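Local coordinates for protein polysialic acid O-acetyltransferase (Escherichia coli, PDB 3JQY) that transfers acetyl groups from acetyl-CoA to hydroxyls of polymeric sialic acid in the bacterial capsule, acting as a homotrimer, at residues D123-T128 against L141-G146. Numbering follows the deposited sequence.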
loop_
_atom_site.group_PDB
_atom_site.type_symbol
_atom_site.label_atom_id
_atom_site.label_comp_id
_atom_site.label_asym_id
_atom_site.label_seq_id
_atom_site.Cartn_x
_atom_site.Cartn_y
_atom_site.Cartn_z
ATOM N N ASP B 123 -9.337 11.836 -17.285
ATOM C CA ASP B 123 -9.624 13.236 -17.591
ATOM C C ASP B 123 -9.444 13.447 -19.086
ATOM O O ASP B 123 -8.317 13.601 -19.567
ATOM C CB ASP B 123 -8.709 14.174 -16.800
ATOM C CG ASP B 123 -9.040 15.642 -17.020
ATOM O OD1 ASP B 123 -9.989 15.944 -17.773
ATOM O OD2 ASP B 123 -8.350 16.498 -16.429
ATOM N N LYS B 124 -10.559 13.426 -19.814
ATOM C CA LYS B 124 -10.548 13.520 -21.272
ATOM C C LYS B 124 -9.506 12.579 -21.855
ATOM O O LYS B 124 -8.661 12.976 -22.661
ATOM C CB LYS B 124 -10.289 14.959 -21.732
ATOM C CG LYS B 124 -10.513 15.167 -23.230
ATOM C CD LYS B 124 -10.551 16.646 -23.610
ATOM C CE LYS B 124 -11.982 17.158 -23.776
ATOM N NZ LYS B 124 -12.741 17.267 -22.494
ATOM N N CYS B 125 -9.563 11.322 -21.434
ATOM C CA CYS B 125 -8.638 10.323 -21.942
ATOM C C CYS B 125 -9.263 8.933 -21.872
ATOM O O CYS B 125 -10.430 8.785 -21.518
ATOM C CB CYS B 125 -7.298 10.369 -21.198
ATOM S SG CYS B 125 -7.384 9.913 -19.458
ATOM N N ASN B 126 -8.491 7.915 -22.225
ATOM C CA ASN B 126 -9.060 6.580 -22.367
ATOM C C ASN B 126 -8.354 5.581 -21.482
ATOM O O ASN B 126 -7.133 5.603 -21.369
ATOM C CB ASN B 126 -8.971 6.126 -23.822
ATOM C CG ASN B 126 -9.635 7.105 -24.775
ATOM O OD1 ASN B 126 -9.126 7.373 -25.865
ATOM N ND2 ASN B 126 -10.768 7.655 -24.359
ATOM N N VAL B 127 -9.127 4.712 -20.845
ATOM C CA VAL B 127 -8.549 3.590 -20.127
ATOM C C VAL B 127 -9.205 2.332 -20.668
ATOM O O VAL B 127 -10.425 2.235 -20.707
ATOM C CB VAL B 127 -8.757 3.706 -18.607
ATOM C CG1 VAL B 127 -8.310 2.429 -17.924
ATOM C CG2 VAL B 127 -7.981 4.912 -18.057
ATOM N N THR B 128 -8.387 1.388 -21.120
ATOM C CA THR B 128 -8.888 0.191 -21.779
ATOM C C THR B 128 -8.259 -1.049 -21.162
ATOM O O THR B 128 -7.048 -1.086 -20.921
ATOM C CB THR B 128 -8.535 0.204 -23.274
ATOM O OG1 THR B 128 -9.252 1.265 -23.921
ATOM C CG2 THR B 128 -8.906 -1.121 -23.916
ATOM N N LEU B 141 -5.941 2.275 -11.854
ATOM C CA LEU B 141 -5.495 2.773 -13.156
ATOM C C LEU B 141 -5.663 4.289 -13.168
ATOM O O LEU B 141 -6.782 4.795 -13.287
ATOM C CB LEU B 141 -6.284 2.110 -14.291
ATOM C CG LEU B 141 -6.365 0.578 -14.251
ATOM C CD1 LEU B 141 -7.149 0.018 -15.445
ATOM C CD2 LEU B 141 -4.964 -0.045 -14.188
ATOM N N ARG B 142 -4.552 5.009 -13.013
ATOM C CA ARG B 142 -4.600 6.458 -12.804
ATOM C C ARG B 142 -4.107 7.221 -14.032
ATOM O O ARG B 142 -2.920 7.508 -14.156
ATOM C CB ARG B 142 -3.779 6.849 -11.568
ATOM C CG ARG B 142 -4.025 8.276 -11.084
ATOM C CD ARG B 142 -3.155 8.648 -9.873
ATOM N NE ARG B 142 -3.428 7.816 -8.698
ATOM C CZ ARG B 142 -4.477 7.963 -7.893
ATOM N NH1 ARG B 142 -5.374 8.916 -8.128
ATOM N NH2 ARG B 142 -4.632 7.151 -6.851
ATOM N N ALA B 143 -5.026 7.547 -14.938
ATOM C CA ALA B 143 -4.659 8.172 -16.211
ATOM C C ALA B 143 -4.533 9.689 -16.112
ATOM O O ALA B 143 -4.101 10.346 -17.062
ATOM C CB ALA B 143 -5.659 7.798 -17.292
ATOM N N SER B 144 -4.933 10.238 -14.969
ATOM C CA SER B 144 -4.819 11.671 -14.706
ATOM C C SER B 144 -4.169 11.912 -13.346
ATOM O O SER B 144 -4.459 11.197 -12.381
ATOM C CB SER B 144 -6.200 12.323 -14.733
ATOM O OG SER B 144 -6.138 13.650 -14.231
ATOM N N ASP B 145 -3.304 12.925 -13.268
ATOM C CA ASP B 145 -2.591 13.252 -12.026
ATOM C C ASP B 145 -3.464 13.993 -11.018
ATOM O O ASP B 145 -3.153 14.029 -9.826
ATOM C CB ASP B 145 -1.359 14.119 -12.312
ATOM C CG ASP B 145 -0.195 13.330 -12.877
ATOM O OD1 ASP B 145 -0.312 12.095 -13.049
ATOM O OD2 ASP B 145 0.854 13.957 -13.142
ATOM N N GLY B 146 -4.532 14.619 -11.495
ATOM C CA GLY B 146 -5.451 15.303 -10.599
ATOM C C GLY B 146 -5.203 16.792 -10.432
ATOM O O GLY B 146 -6.151 17.556 -10.245
HETATM O O HOH W 1 -5.403 15.684 -15.870
#
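The flat carboxylate of Asp123 has OD2 as the oxygen nearer Ser144, and a water tilted out of its plane, on the side of OD2 nearer CB, donates to OD2 of Asp123 over 3.1 Å. The same water lies 2.7 Å from OG of Ser144. Next to this bridge the two CB atoms, of Asp123 and Ser144, pack at 3.7 Å, while CG of Asp123, anti to the backbone N (chi1 -176°), swings the carboxylate off to one side of the serine, leaving the water to link OD2 with OG. A weak bond from the N-H of Gly146 also reaches OG of Ser144.

Deeper in, the polar character fades. SG of Cys125 sits between its backbone N and carbonyl carbon (chi1 66°), a rotation that turns it back under the bend of its own loop to accept an almost straight bond (171°) from N of Asp123, 3.5 Å away. Across the contact, SG touches CB of Ala143 at 3.5 Å. With the sulfur gone, as in an alanine at this position, the N-H of Asp123 would probably lose its acceptor and a gap is likely to open beside Ala143. The two methyls of Val127 divide the rest: CG2 rests on CB of Ala143 at 3.8 Å, and CG1 meets CD1 of Leu141 at 3.6 Å.

Cys125, Val127, Leu141 and Ala143 point into the interior of the left-handed beta-helix, joining strands 126-129 and 139-142 from two different sheets, with Ile164 packing on Leu141 and Ala143. Just beyond, Asp145, salt-bridged to Lys180, belongs with Gly146 to the probable acetyl-CoA site. The chemistry thus grades from an apolar core, through a backbone N-H bonded to sulfur, to a solvent-mediated link between charge and hydroxyl.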